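Local atomic coordinates of putative laminarinase (Phanerochaete chrysosporium, PDB entry 2W39), a protein that probably hydrolyses internal beta-1,3 linkages, and some beta-1,4 linkages, of glucans such as laminarin and lichenin, as an extracellular family 16 glycoside hydrolase of a white-rot fungus. Residues R144-N153 against T163-T171; I118-S126 against W257-A267. All blocks are in the same frame, centred on the assembly; numbering follows the deposited sequence.

Contact 1: R144-N153 against T163-T171; sequences RTMTGHATNN and TGCGVQAPT
Val167 turns CG2 to the ends of Met146 and Arg144, and CG1, anti to the backbone N (chi1 175°), to the peptide between Gly148 and His149. Met146 meets it tip to tip, Met146 CE 4.0 Å from Val167 CG2, and the Arg144 guanidinium obliquely, at NH2. Met146 CE sits over the centre of the guanidinium, 3.6 Å above its plane. In that plane, NH1 of Arg144 donates to Asn153 OD1 at 2.9 Å and NH2 to water 1, which links onward to Gly166 O; NE is taken by the carbonyl of Phe230. Cut back to an alanine, Arg144 would lose its guanidinium, which is likely to leave the Phe230 carbonyl without its NE bond, take the NH1 bond from Asn153 OD1 and the NH2 bond from water 1, and remove the plane under Met146 CE. Beyond the His149-Gln168 pair, at the chain's corner, Thr151 CG2 lies against Gln168 CG at 3.3 Å in the modelled conformer of Gln168, the side chains crossing at about a right angle, while water 2 joins Thr151 OG1 to Gln168 OE1. His149 and Gln168 form an antiparallel hydrogen-bonded pair, N to O both ways, and Thr151 N reaches Gly166 O at 2.9 Å. This is an antiparallel strand pair at one edge of a sheet of the GH16 beta-sandwich, a disulfide tying Cys165 of the strand to Cys155 in the connection between the segments.

Contact 2: I118-S126 against W257-A267; sequences IIEGVNDQS and WAGQASIFNGA. With BGC (beta-D-glucopyranose), chain B; LGC (D-glucono-1,5-lactone), chain D.
Val122 lies under the Trp257 indole, its CG1 3.7 Å from the centroid of the five-membered ring and 20° off the ring normal, a CH-pi contact over the face. The same methyl packs on Ala258 CB at 3.6 Å, while CG2 turns to the NE1 side of the indole and to Ile263 CG2. At the ring's edge stands Glu120: its OE2 is 3.6 Å from Trp257 CZ3, the carboxylate and indole planes being almost perpendicular. An extended chain, CG anti to the backbone N (chi1 -165°), carries this carboxylate to the sugar, with OE2 2.6 Å from O1 of the bound beta-D-glucopyranose or, where the gluconolactone takes the same place, 2.8 Å from its O6. Glu120 thus lines the glucan-binding cleft of the GH16 fold, at the end of strand 115-120, which carries the Glu-x-Asp-x-x-Glu motif of family 16 (Glu115, Asp117, Glu120), with a classic beta bulge at Ile118 and Ile119 opposite Ala102. Trp99 steadies both partners: its NE1 is hydrogen-bonded to Glu120 OE2 and its ring meets Trp257 edge-to-face. Farther along, Asn123 links the turn to the helical segment. Its ND2 gives a nearly straight bond (178°) to a lone pair of Ala258 O at 3.0 Å, and water 4 bridges ND2 to Ile263 O; OD1 accepts from Gly97 N and lies at the edge of the Phe264 ring. A type I' turn runs from Val122 to Gln125; the Gln125 chain, bent at chi2, brings NE2 back to donate to Asn123 O, and Gln125 NE2 lies 3.4 Å from Ala267 CB, where waters 5 and 6 reach Ala267 O.

How the contacts relate
From the N terminus, the chain first passes 118-126, leaving strand 115-120 of the cleft-side sheet. Strand 129-133 follows, then 144-153, whose edge strand pairs with 165-168 after helix 157-160; contact 1 closes this small loop. Strand 165-168 also pairs with 129-133, and that with 115-120, so both contacts reach the same sheet. Only after a long run, including strands of the other sheet, does 257-267 return to 118-126, closing the larger loop of contact 2 with contact 1 lying within it. Their centres lie about 17 Å apart. Contact 1 joins neighbouring strands, whereas contact 2 ties the helices after strand 246-253 to the end of strand 115-120 and the turn that follows it.

Contact 1: R144-N153 against T163-T171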
ATOM      1  N   ARG A 144      18.205  11.075  -9.151  1.00 10.95           N
ATOM      2  CA  ARG A 144      18.826  10.228  -8.151  1.00  9.77           C
ATOM      3  C   ARG A 144      18.684   8.780  -8.579  1.00  8.72           C
ATOM      4  O   ARG A 144      17.827   8.433  -9.389  1.00  9.22           O
ATOM      5  CB  ARG A 144      18.245  10.488  -6.743  1.00  9.39           C
ATOM      6  CG  ARG A 144      16.809  10.007  -6.498  1.00  8.30           C
ATOM      7  CD  ARG A 144      15.740  10.995  -6.930  1.00  8.69           C
ATOM      8  NE  ARG A 144      14.481  10.615  -6.285  1.00  7.32           N
ATOM      9  CZ  ARG A 144      13.308  11.210  -6.472  1.00  7.00           C
ATOM     10  NH1 ARG A 144      13.199  12.278  -7.268  1.00  8.44           N
ATOM     11  NH2 ARG A 144      12.238  10.736  -5.833  1.00  7.45           N
ATOM     12  N   THR A 145      19.535   7.935  -8.028  1.00  8.42           N
ATOM     13  CA  THR A 145      19.655   6.573  -8.509  1.00  7.85           C
ATOM     14  C   THR A 145      18.477   5.692  -8.081  1.00  7.34           C
ATOM     15  O   THR A 145      18.323   5.341  -6.900  1.00  7.95           O
ATOM     16  CB  THR A 145      21.017   6.003  -8.099  1.00  8.84           C
ATOM     17  OG1 THR A 145      22.008   6.717  -8.837  1.00 11.16           O
ATOM     18  CG2 THR A 145      21.135   4.539  -8.441  1.00  9.31           C
ATOM     19  N   MET A 146      17.684   5.305  -9.080  1.00  6.77           N
ATOM     20  CA  MET A 146      16.523   4.438  -8.886  1.00  7.07           C
ATOM     21  C   MET A 146      16.086   3.974 -10.257  1.00  6.84           C
ATOM     22  O   MET A 146      16.480   4.568 -11.271  1.00  7.28           O
ATOM     23  CB  MET A 146      15.392   5.192  -8.182  1.00  7.08           C
ATOM     24  CG  MET A 146      14.848   6.372  -8.969  1.00  6.86           C
ATOM     25  SD  MET A 146      13.793   7.364  -7.920  1.00  7.81           S
ATOM     26  CE  MET A 146      13.253   8.623  -9.078  1.00  7.59           C
ATOM     27  N   THR A 147      15.285   2.914 -10.316  1.00  7.07           N
ATOM     28  CA  THR A 147      14.789   2.438 -11.609  1.00  7.62           C
ATOM     29  C   THR A 147      13.471   3.083 -12.040  1.00  7.87           C
ATOM     30  O   THR A 147      13.122   3.072 -13.227  1.00  8.73           O
ATOM     31  CB  THR A 147      14.622   0.924 -11.630  1.00  7.68           C
ATOM     32  OG1 THR A 147      13.567   0.595 -10.726  1.00  7.97           O
ATOM     33  CG2 THR A 147      15.901   0.203 -11.220  1.00  9.44           C
ATOM     34  N   GLY A 148      12.745   3.659 -11.094  1.00  7.31           N
ATOM     35  CA  GLY A 148      11.479   4.312 -11.389  1.00  8.11           C
ATOM     36  C   GLY A 148      11.618   5.754 -11.848  1.00  8.43           C
ATOM     37  O   GLY A 148      12.723   6.317 -11.926  1.00  8.98           O
ATOM     38  N   HIS A 149      10.469   6.372 -12.096  1.00  8.71           N
ATOM     39  CA  HIS A 149      10.387   7.701 -12.694  1.00  9.95           C
ATOM     40  C   HIS A 149       9.663   8.648 -11.740  1.00  9.20           C
ATOM     41  O   HIS A 149       8.506   8.419 -11.401  1.00  8.78           O
ATOM     42  CB  HIS A 149       9.628   7.607 -14.033  1.00 12.13           C
ATOM     43  CG  HIS A 149       9.154   8.923 -14.555  1.00 17.20           C
ATOM     44  ND1 HIS A 149       9.989   9.801 -15.209  1.00 20.66           N
ATOM     45  CD2 HIS A 149       7.936   9.513 -14.517  1.00 19.70           C
ATOM     46  CE1 HIS A 149       9.307  10.879 -15.552  1.00 21.47           C
ATOM     47  NE2 HIS A 149       8.060  10.732 -15.142  1.00 21.90           N
ATOM     48  N   ALA A 150      10.329   9.721 -11.314  1.00  9.06           N
ATOM     49  CA  ALA A 150       9.723  10.696 -10.409  1.00  9.81           C
ATOM     50  C   ALA A 150       8.612  11.464 -11.113  1.00 10.41           C
ATOM     51  O   ALA A 150       8.761  11.834 -12.287  1.00 11.52           O
ATOM     52  CB  ALA A 150      10.779  11.658  -9.903  1.00 10.79           C
ATOM     53  N   THR A 151       7.514  11.725 -10.396  1.00 10.89           N
ATOM     54  CA  THR A 151       6.377  12.495 -10.947  1.00 12.58           C
ATOM     55  C   THR A 151       6.114  13.871 -10.325  1.00 12.73           C
ATOM     56  O   THR A 151       5.584  14.774 -10.978  1.00 14.78           O
ATOM     57  CB  THR A 151       5.083  11.723 -10.843  1.00 13.30           C
ATOM     58  OG1 THR A 151       4.896  11.346  -9.475  1.00 13.07           O
ATOM     59  CG2 THR A 151       5.136  10.491 -11.724  1.00 14.66           C
ATOM     60  N   ASN A 152       6.426  13.998  -9.045  0.50 12.13           N
ATOM     61  CA  ASN A 152       6.348  15.255  -8.307  0.50 11.52           C
ATOM     62  C   ASN A 152       7.471  15.180  -7.287  0.50 10.21           C
ATOM     63  O   ASN A 152       7.621  14.146  -6.628  0.50  9.96           O
ATOM     64  CB  ASN A 152       5.008  15.396  -7.566  0.50 12.14           C
ATOM     65  CG  ASN A 152       3.792  15.327  -8.493  0.50 14.27           C
ATOM     66  OD1 ASN A 152       2.978  14.403  -8.401  0.50 17.32           O
ATOM     67  ND2 ASN A 152       3.667  16.304  -9.385  0.50 16.85           N
ATOM     68  N   ASN A 153       8.260  16.245  -7.149  1.00  9.69           N
ATOM     69  CA  ASN A 153       9.412  16.224  -6.252  1.00  9.39           C
ATOM     70  C   ASN A 153       9.272  17.077  -4.998  1.00  9.01           C
ATOM     71  O   ASN A 153      10.241  17.268  -4.284  1.00 10.94           O
ATOM     72  CB  ASN A 153      10.699  16.531  -7.019  1.00  9.46           C
ATOM     73  CG  ASN A 153      11.145  15.361  -7.876  1.00 10.44           C
ATOM     74  OD1 ASN A 153      11.035  14.201  -7.466  1.00  9.53           O
ATOM     75  ND2 ASN A 153      11.668  15.651  -9.054  1.00 12.27           N
ATOM     76  N   THR A 163      -0.351  15.850  -3.248  1.00 16.92           N
ATOM     77  CA  THR A 163       0.054  14.765  -4.140  1.00 16.21           C
ATOM     78  C   THR A 163       1.165  13.960  -3.459  1.00 14.77           C
ATOM     79  O   THR A 163       1.339  12.779  -3.760  1.00 15.35           O
ATOM     80  CB  THR A 163       0.612  15.236  -5.490  1.00 16.65           C
ATOM     81  OG1 THR A 163       1.793  16.010  -5.276  1.00 18.11           O
ATOM     82  CG2 THR A 163      -0.415  16.058  -6.258  1.00 17.83           C
ATOM     83  N   GLY A 164       1.933  14.608  -2.577  1.00 12.55           N
ATOM     84  CA  GLY A 164       3.193  14.015  -2.103  1.00 10.53           C
ATOM     85  C   GLY A 164       4.252  14.020  -3.200  1.00  8.82           C
ATOM     86  O   GLY A 164       3.993  14.471  -4.331  1.00 10.03           O
ATOM     87  N   CYS A 165       5.444  13.509  -2.875  1.00  7.07           N
ATOM     88  CA  CYS A 165       6.496  13.334  -3.876  1.00  6.77           C
ATOM     89  C   CYS A 165       6.520  11.869  -4.289  1.00  6.56           C
ATOM     90  O   CYS A 165       6.749  10.987  -3.464  1.00  6.80           O
ATOM     91  CB  CYS A 165       7.860  13.758  -3.339  1.00  7.23           C
ATOM     92  SG  CYS A 165       8.326  12.954  -1.772  1.00  6.72           S
ATOM     93  N   GLY A 166       6.205  11.629  -5.555  1.00  7.03           N
ATOM     94  CA  GLY A 166       5.928  10.284  -6.061  1.00  6.87           C
ATOM     95  C   GLY A 166       6.946   9.770  -7.053  1.00  6.93           C
ATOM     96  O   GLY A 166       7.633  10.549  -7.726  1.00  7.96           O
ATOM     97  N   VAL A 167       6.992   8.449  -7.167  1.00  6.63           N
ATOM     98  CA  VAL A 167       7.798   7.749  -8.144  1.00  6.62           C
ATOM     99  C   VAL A 167       6.926   6.647  -8.723  1.00  6.97           C
ATOM    100  O   VAL A 167       6.285   5.896  -7.977  1.00  6.73           O
ATOM    101  CB  VAL A 167       9.056   7.119  -7.498  1.00  6.89           C
ATOM    102  CG1 VAL A 167       9.847   6.276  -8.513  1.00  7.87           C
ATOM    103  CG2 VAL A 167       9.957   8.203  -6.895  1.00  7.57           C
ATOM    104  N   GLN A 168       6.914   6.545 -10.053  0.50  6.86           N
ATOM    105  CA  GLN A 168       6.201   5.479 -10.761  0.50  7.37           C
ATOM    106  C   GLN A 168       7.143   4.305 -11.030  0.50  6.99           C
ATOM    107  O   GLN A 168       8.243   4.504 -11.555  0.50  7.02           O
ATOM    108  CB  GLN A 168       5.663   6.011 -12.098  0.50  7.94           C
ATOM    109  CG  GLN A 168       4.723   7.202 -11.977  0.50  9.60           C
ATOM    110  CD  GLN A 168       3.299   6.800 -11.669  0.50 11.22           C
ATOM    111  OE1 GLN A 168       2.768   7.117 -10.599  0.50 13.48           O
ATOM    112  NE2 GLN A 168       2.661   6.104 -12.613  0.50 11.71           N
ATOM    113  N   ALA A 169       6.721   3.085 -10.692  1.00  6.59           N
ATOM    114  CA  ALA A 169       7.509   1.894 -11.022  1.00  6.85           C
ATOM    115  C   ALA A 169       7.668   1.746 -12.539  1.00  6.79           C
ATOM    116  O   ALA A 169       6.796   2.186 -13.296  1.00  7.73           O
ATOM    117  CB  ALA A 169       6.884   0.654 -10.445  1.00  7.03           C
ATOM    118  N   PRO A 170       8.778   1.140 -12.993  1.00  7.54           N
ATOM    119  CA  PRO A 170       9.036   1.084 -14.432  1.00  8.06           C
ATOM    120  C   PRO A 170       8.284   0.017 -15.195  1.00  8.33           C
ATOM    121  O   PRO A 170       8.293   0.066 -16.432  1.00 10.24           O
ATOM    122  CB  PRO A 170      10.541   0.803 -14.498  1.00  8.66           C
ATOM    123  CG  PRO A 170      10.825   0.048 -13.226  1.00  8.72           C
ATOM    124  CD  PRO A 170       9.936   0.671 -12.206  1.00  7.80           C
ATOM    125  N   THR A 171       7.697  -0.962 -14.513  1.00  8.20           N
ATOM    126  CA  THR A 171       7.021  -2.063 -15.220  1.00  8.39           C
ATOM    127  C   THR A 171       5.534  -2.134 -14.916  1.00  7.81           C
ATOM    128  O   THR A 171       5.077  -1.808 -13.814  1.00  7.85           O
ATOM    129  CB  THR A 171       7.648  -3.446 -14.937  1.00  9.45           C
ATOM    130  OG1 THR A 171       7.439  -3.794 -13.563  1.00 10.98           O
ATOM    131  CG2 THR A 171       9.151  -3.475 -15.285  1.00 11.67           C
TER
HETATM  132  O   HOH W   1       9.719  11.973  -6.195  1.00  8.25           O
HETATM  133  O   HOH W   2       3.850   8.955  -8.814  1.00 17.73           O
HETATM  134  O   HOH W   3       3.159  12.363  -6.445  1.00 16.74           O

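Contact 2: I118-S126 against W257-A267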
ATOM      1  N   ILE A 118       3.786   2.451  -0.229  1.00  4.14           N
ATOM      2  CA  ILE A 118       4.651   1.428  -0.805  1.00  4.91           C
ATOM      3  C   ILE A 118       3.985   0.774  -2.020  1.00  4.67           C
ATOM      4  O   ILE A 118       4.610   0.644  -3.077  1.00  4.78           O
ATOM      5  CB  ILE A 118       5.017   0.377   0.275  1.00  4.59           C
ATOM      6  CG1 ILE A 118       5.714   1.068   1.458  1.00  5.46           C
ATOM      7  CG2 ILE A 118       5.874  -0.717  -0.338  1.00  5.91           C
ATOM      8  CD1 ILE A 118       5.854   0.189   2.713  1.00  6.10           C
ATOM      9  N   ILE A 119       2.727   0.366  -1.851  1.00  4.66           N
ATOM     10  CA  ILE A 119       1.882  -0.115  -2.933  1.00  5.33           C
ATOM     11  C   ILE A 119       0.669   0.784  -2.967  1.00  4.93           C
ATOM     12  O   ILE A 119      -0.003   0.956  -1.960  1.00  4.83           O
ATOM     13  CB  ILE A 119       1.419  -1.565  -2.714  1.00  5.00           C
ATOM     14  CG1 ILE A 119       2.616  -2.483  -2.392  1.00  5.98           C
ATOM     15  CG2 ILE A 119       0.634  -2.038  -3.944  1.00  7.09           C
ATOM     16  CD1 ILE A 119       2.231  -3.923  -2.041  1.00  7.09           C
ATOM     17  N   GLU A 120       0.368   1.366  -4.123  1.00  4.90           N
ATOM     18  CA  GLU A 120      -0.825   2.210  -4.224  1.00  5.35           C
ATOM     19  C   GLU A 120      -1.180   2.494  -5.664  1.00  5.11           C
ATOM     20  O   GLU A 120      -0.307   2.773  -6.490  1.00  5.51           O
ATOM     21  CB  GLU A 120      -0.596   3.570  -3.540  1.00  6.00           C
ATOM     22  CG  GLU A 120      -1.912   4.312  -3.306  1.00  7.08           C
ATOM     23  CD  GLU A 120      -1.767   5.703  -2.725  1.00  7.47           C
ATOM     24  OE1 GLU A 120      -0.639   6.238  -2.667  1.00  9.42           O
ATOM     25  OE2 GLU A 120      -2.817   6.266  -2.336  1.00  8.56           O
ATOM     26  N   GLY A 121      -2.474   2.466  -5.961  1.00  5.31           N
ATOM     27  CA  GLY A 121      -2.976   2.948  -7.241  1.00  5.30           C
ATOM     28  C   GLY A 121      -4.486   2.937  -7.216  1.00  5.38           C
ATOM     29  O   GLY A 121      -5.100   2.693  -6.173  1.00  5.46           O
ATOM     30  N   VAL A 122      -5.075   3.233  -8.376  1.00  5.91           N
ATOM     31  CA  VAL A 122      -6.517   3.306  -8.493  1.00  6.28           C
ATOM     32  C   VAL A 122      -6.990   2.726  -9.811  1.00  6.34           C
ATOM     33  O   VAL A 122      -6.302   2.835 -10.832  1.00  6.53           O
ATOM     34  CB  VAL A 122      -7.039   4.778  -8.389  1.00  6.28           C
ATOM     35  CG1 VAL A 122      -6.699   5.374  -7.043  1.00  7.26           C
ATOM     36  CG2 VAL A 122      -6.506   5.650  -9.515  1.00  8.08           C
ATOM     37  N   ASN A 123      -8.187   2.151  -9.782  1.00  6.03           N
ATOM     38  CA  ASN A 123      -8.903   1.803 -11.016  1.00  6.32           C
ATOM     39  C   ASN A 123      -8.078   0.985 -11.978  1.00  6.62           C
ATOM     40  O   ASN A 123      -8.185   1.163 -13.197  1.00  7.27           O
ATOM     41  CB  ASN A 123      -9.421   3.075 -11.701  1.00  7.02           C
ATOM     42  CG  ASN A 123     -10.355   3.865 -10.803  1.00  6.86           C
ATOM     43  OD1 ASN A 123     -11.188   3.278 -10.116  1.00  7.61           O
ATOM     44  ND2 ASN A 123     -10.240   5.187 -10.817  1.00  7.72           N
ATOM     45  N   ASP A 124      -7.266   0.075 -11.438  1.00  6.27           N
ATOM     46  CA  ASP A 124      -6.455  -0.846 -12.241  1.00  7.00           C
ATOM     47  C   ASP A 124      -5.369  -0.164 -13.077  1.00  7.09           C
ATOM     48  O   ASP A 124      -4.811  -0.767 -13.986  1.00  9.01           O
ATOM     49  CB  ASP A 124      -7.351  -1.761 -13.110  1.00  7.30           C
ATOM     50  CG  ASP A 124      -8.267  -2.629 -12.280  1.00  7.03           C
ATOM     51  OD1 ASP A 124      -7.877  -3.029 -11.166  1.00  7.87           O
ATOM     52  OD2 ASP A 124      -9.386  -2.947 -12.752  1.00  9.65           O
ATOM     53  N   GLN A 125      -5.048   1.083 -12.765  1.00  7.17           N
ATOM     54  CA  GLN A 125      -4.101   1.828 -13.588  1.00  8.37           C
ATOM     55  C   GLN A 125      -2.655   1.631 -13.166  1.00  8.07           C
ATOM     56  O   GLN A 125      -2.133   2.324 -12.297  1.00  9.81           O
ATOM     57  CB  GLN A 125      -4.451   3.319 -13.597  1.00  9.34           C
ATOM     58  CG  GLN A 125      -5.835   3.608 -14.134  1.00 11.86           C
ATOM     59  CD  GLN A 125      -6.022   3.086 -15.531  1.00 15.36           C
ATOM     60  OE1 GLN A 125      -5.457   3.630 -16.482  1.00 19.09           O
ATOM     61  NE2 GLN A 125      -6.815   2.030 -15.676  1.00 15.60           N
ATOM     62  N   SER A 126      -1.998   0.664 -13.807  0.50  7.65           N
ATOM     63  CA  SER A 126      -0.552   0.468 -13.660  0.50  7.28           C
ATOM     64  C   SER A 126       0.180   1.701 -14.190  0.50  7.04           C
ATOM     65  O   SER A 126      -0.378   2.451 -14.998  0.50  7.45           O
ATOM     66  CB  SER A 126      -0.090  -0.770 -14.441  0.50  8.22           C
ATOM     67  OG  SER A 126      -0.494  -1.968 -13.805  0.50  9.56           O
ATOM     68  N   TRP A 257      -9.264  10.159  -4.710  1.00 10.34           N
ATOM     69  CA  TRP A 257      -8.472   9.877  -5.901  1.00 10.12           C
ATOM     70  C   TRP A 257      -9.301   9.048  -6.879  1.00  9.48           C
ATOM     71  O   TRP A 257      -9.680   9.553  -7.936  1.00 10.46           O
ATOM     72  CB  TRP A 257      -7.129   9.226  -5.524  1.00 11.23           C
ATOM     73  CG  TRP A 257      -6.182   8.966  -6.676  1.00 11.25           C
ATOM     74  CD1 TRP A 257      -6.342   9.337  -7.980  1.00 12.95           C
ATOM     75  CD2 TRP A 257      -4.914   8.305  -6.599  1.00 11.49           C
ATOM     76  NE1 TRP A 257      -5.250   8.929  -8.726  1.00 12.97           N
ATOM     77  CE2 TRP A 257      -4.366   8.284  -7.901  1.00 11.86           C
ATOM     78  CE3 TRP A 257      -4.198   7.700  -5.556  1.00 13.76           C
ATOM     79  CZ2 TRP A 257      -3.132   7.694  -8.184  1.00 13.18           C
ATOM     80  CZ3 TRP A 257      -2.974   7.112  -5.841  1.00 13.86           C
ATOM     81  CH2 TRP A 257      -2.457   7.110  -7.147  1.00 13.64           C
ATOM     82  N   ALA A 258      -9.621   7.805  -6.521  1.00  8.33           N
ATOM     83  CA  ALA A 258     -10.241   6.856  -7.462  1.00  8.15           C
ATOM     84  C   ALA A 258     -11.606   7.291  -7.977  1.00  8.67           C
ATOM     85  O   ALA A 258     -12.000   6.922  -9.086  1.00  9.20           O
ATOM     86  CB  ALA A 258     -10.334   5.462  -6.845  1.00  7.85           C
ATOM     87  N   GLY A 259     -12.327   8.064  -7.163  1.00  8.77           N
ATOM     88  CA  GLY A 259     -13.706   8.428  -7.490  1.00  9.84           C
ATOM     89  C   GLY A 259     -13.887   9.651  -8.363  1.00 11.00           C
ATOM     90  O   GLY A 259     -15.004   9.917  -8.819  1.00 11.55           O
ATOM     91  N   GLN A 260     -12.816  10.405  -8.598  1.00 11.42           N
ATOM     92  CA  GLN A 260     -12.919  11.573  -9.485  1.00 13.14           C
ATOM     93  C   GLN A 260     -13.359  11.112 -10.867  1.00 13.29           C
ATOM     94  O   GLN A 260     -12.788  10.190 -11.423  1.00 12.47           O
ATOM     95  CB  GLN A 260     -11.578  12.268  -9.610  1.00 14.29           C
ATOM     96  CG  GLN A 260     -11.140  12.985  -8.360  1.00 16.86           C
ATOM     97  CD  GLN A 260      -9.899  13.811  -8.583  1.00 19.89           C
ATOM     98  OE1 GLN A 260      -9.862  14.662  -9.476  1.00 21.95           O
ATOM     99  NE2 GLN A 260      -8.872  13.579  -7.773  1.00 21.00           N
ATOM    100  N   ALA A 261     -14.363  11.771 -11.434  1.00 13.83           N
ATOM    101  CA  ALA A 261     -14.905  11.330 -12.714  1.00 15.01           C
ATOM    102  C   ALA A 261     -13.851  11.248 -13.819  1.00 15.50           C
ATOM    103  O   ALA A 261     -13.801  10.270 -14.556  1.00 15.34           O
ATOM    104  CB  ALA A 261     -16.057  12.216 -13.138  1.00 15.58           C
ATOM    105  N   SER A 262     -12.983  12.246 -13.908  1.00 16.32           N
ATOM    106  CA  SER A 262     -11.968  12.243 -14.957  1.00 17.18           C
ATOM    107  C   SER A 262     -11.043  11.032 -14.839  1.00 17.28           C
ATOM    108  O   SER A 262     -10.623  10.460 -15.846  1.00 18.12           O
ATOM    109  CB  SER A 262     -11.175  13.556 -14.944  1.00 17.49           C
ATOM    110  OG  SER A 262     -10.388  13.678 -13.774  1.00 19.37           O
ATOM    111  N   ILE A 263     -10.754  10.642 -13.600  1.00 16.79           N
ATOM    112  CA  ILE A 263      -9.855   9.535 -13.302  1.00 16.80           C
ATOM    113  C   ILE A 263     -10.571   8.191 -13.515  1.00 15.24           C
ATOM    114  O   ILE A 263     -10.061   7.316 -14.199  1.00 15.86           O
ATOM    115  CB  ILE A 263      -9.279   9.700 -11.859  1.00 16.62           C
ATOM    116  CG1 ILE A 263      -8.496  11.020 -11.782  1.00 18.34           C
ATOM    117  CG2 ILE A 263      -8.424   8.506 -11.424  1.00 17.51           C
ATOM    118  CD1 ILE A 263      -7.936  11.365 -10.416  1.00 18.49           C
ATOM    119  N   PHE A 264     -11.770   8.059 -12.954  1.00 13.33           N
ATOM    120  CA  PHE A 264     -12.560   6.835 -13.057  1.00 11.99           C
ATOM    121  C   PHE A 264     -12.966   6.567 -14.506  1.00 12.00           C
ATOM    122  O   PHE A 264     -12.699   5.488 -15.039  1.00 11.45           O
ATOM    123  CB  PHE A 264     -13.780   6.965 -12.142  1.00 11.11           C
ATOM    124  CG  PHE A 264     -14.671   5.750 -12.106  1.00  9.41           C
ATOM    125  CD1 PHE A 264     -14.319   4.632 -11.344  1.00  9.10           C
ATOM    126  CD2 PHE A 264     -15.890   5.746 -12.781  1.00 10.42           C
ATOM    127  CE1 PHE A 264     -15.157   3.514 -11.283  1.00  9.18           C
ATOM    128  CE2 PHE A 264     -16.730   4.643 -12.731  1.00 10.30           C
ATOM    129  CZ  PHE A 264     -16.369   3.516 -11.986  1.00  9.16           C
ATOM    130  N   ASN A 265     -13.600   7.544 -15.153  1.00 12.94           N
ATOM    131  CA  ASN A 265     -13.972   7.378 -16.557  1.00 14.55           C
ATOM    132  C   ASN A 265     -12.759   7.325 -17.475  1.00 15.18           C
ATOM    133  O   ASN A 265     -12.788   6.629 -18.492  1.00 16.17           O
ATOM    134  CB  ASN A 265     -14.949   8.465 -17.017  1.00 14.66           C
ATOM    135  CG  ASN A 265     -16.273   8.417 -16.278  1.00 16.17           C
ATOM    136  OD1 ASN A 265     -16.838   7.338 -16.016  1.00 16.63           O
ATOM    137  ND2 ASN A 265     -16.784   9.585 -15.932  1.00 17.75           N
ATOM    138  N   GLY A 266     -11.696   8.040 -17.102  1.00 15.54           N
ATOM    139  CA  GLY A 266     -10.438   8.033 -17.856  1.00 17.00           C
ATOM    140  C   GLY A 266      -9.795   6.661 -17.918  1.00 17.53           C
ATOM    141  O   GLY A 266      -9.040   6.354 -18.848  1.00 19.16           O
ATOM    142  N   ALA A 267     -10.095   5.835 -16.919  1.00 17.16           N
ATOM    143  CA  ALA A 267      -9.616   4.461 -16.861  1.00 17.17           C
ATOM    144  C   ALA A 267     -10.484   3.503 -17.675  1.00 17.45           C
ATOM    145  O   ALA A 267     -10.198   2.297 -17.735  1.00 18.65           O
ATOM    146  CB  ALA A 267      -9.545   4.002 -15.394  1.00 17.25           C
TER
HETATM  147  C2  BGC B   1      -3.139   9.448   0.993  0.50 18.32           C
HETATM  148  C3  BGC B   1      -3.713   8.801   2.257  0.50 17.87           C
HETATM  149  C4  BGC B   1      -4.320   7.460   1.879  0.50 18.15           C
HETATM  150  C5  BGC B   1      -3.165   6.555   1.478  0.50 18.26           C
HETATM  151  C6  BGC B   1      -3.642   5.141   1.174  0.50 18.06           C
HETATM  152  C1  BGC B   1      -2.431   8.481   0.022  0.50 18.30           C
HETATM  153  O1  BGC B   1      -2.948   8.682  -1.307  0.50 15.68           O
HETATM  154  O2  BGC B   1      -2.231  10.498   1.364  0.50 19.09           O
HETATM  155  O3  BGC B   1      -4.687   9.660   2.878  0.50 16.29           O
HETATM  156  O4  BGC B   1      -5.043   6.893   2.970  0.50 18.48           O
HETATM  157  O5  BGC B   1      -2.488   7.070   0.319  0.50 19.12           O
HETATM  158  O6  BGC B   1      -4.158   5.084  -0.161  0.50 16.81           O
HETATM  159  C1  LGC D1301      -2.299   8.745   0.492  0.50 11.86           C
HETATM  160  C2  LGC D1301      -3.103   9.611   1.414  0.50 11.11           C
HETATM  161  O5  LGC D1301      -2.265   7.286   0.596  0.50 10.49           O
HETATM  162  O1  LGC D1301      -1.648   9.264  -0.401  0.50 14.26           O
HETATM  163  O2  LGC D1301      -2.269  10.626   2.007  0.50 10.42           O
HETATM  164  C3  LGC D1301      -3.812   8.765   2.478  0.50  9.52           C
HETATM  165  O3  LGC D1301      -4.910   9.504   3.040  0.50 10.31           O
HETATM  166  C4  LGC D1301      -4.305   7.454   1.865  0.50  8.81           C
HETATM  167  O4  LGC D1301      -5.189   6.770   2.746  0.50  6.75           O
HETATM  168  C5  LGC D1301      -3.071   6.609   1.572  0.50  8.85           C
HETATM  169  C6  LGC D1301      -3.349   5.202   1.049  0.50  7.31           C
HETATM  170  O6  LGC D1301      -4.185   5.205  -0.117  0.50  5.65           O
HETATM  171  O   HOH W   4      -8.122   5.866 -12.913  1.00 20.86           O
HETATM  172  O   HOH W   5      -9.268   0.300 -15.616  1.00 42.72           O
HETATM  173  O   HOH W   6      -7.860   1.208 -18.272  1.00 30.85           O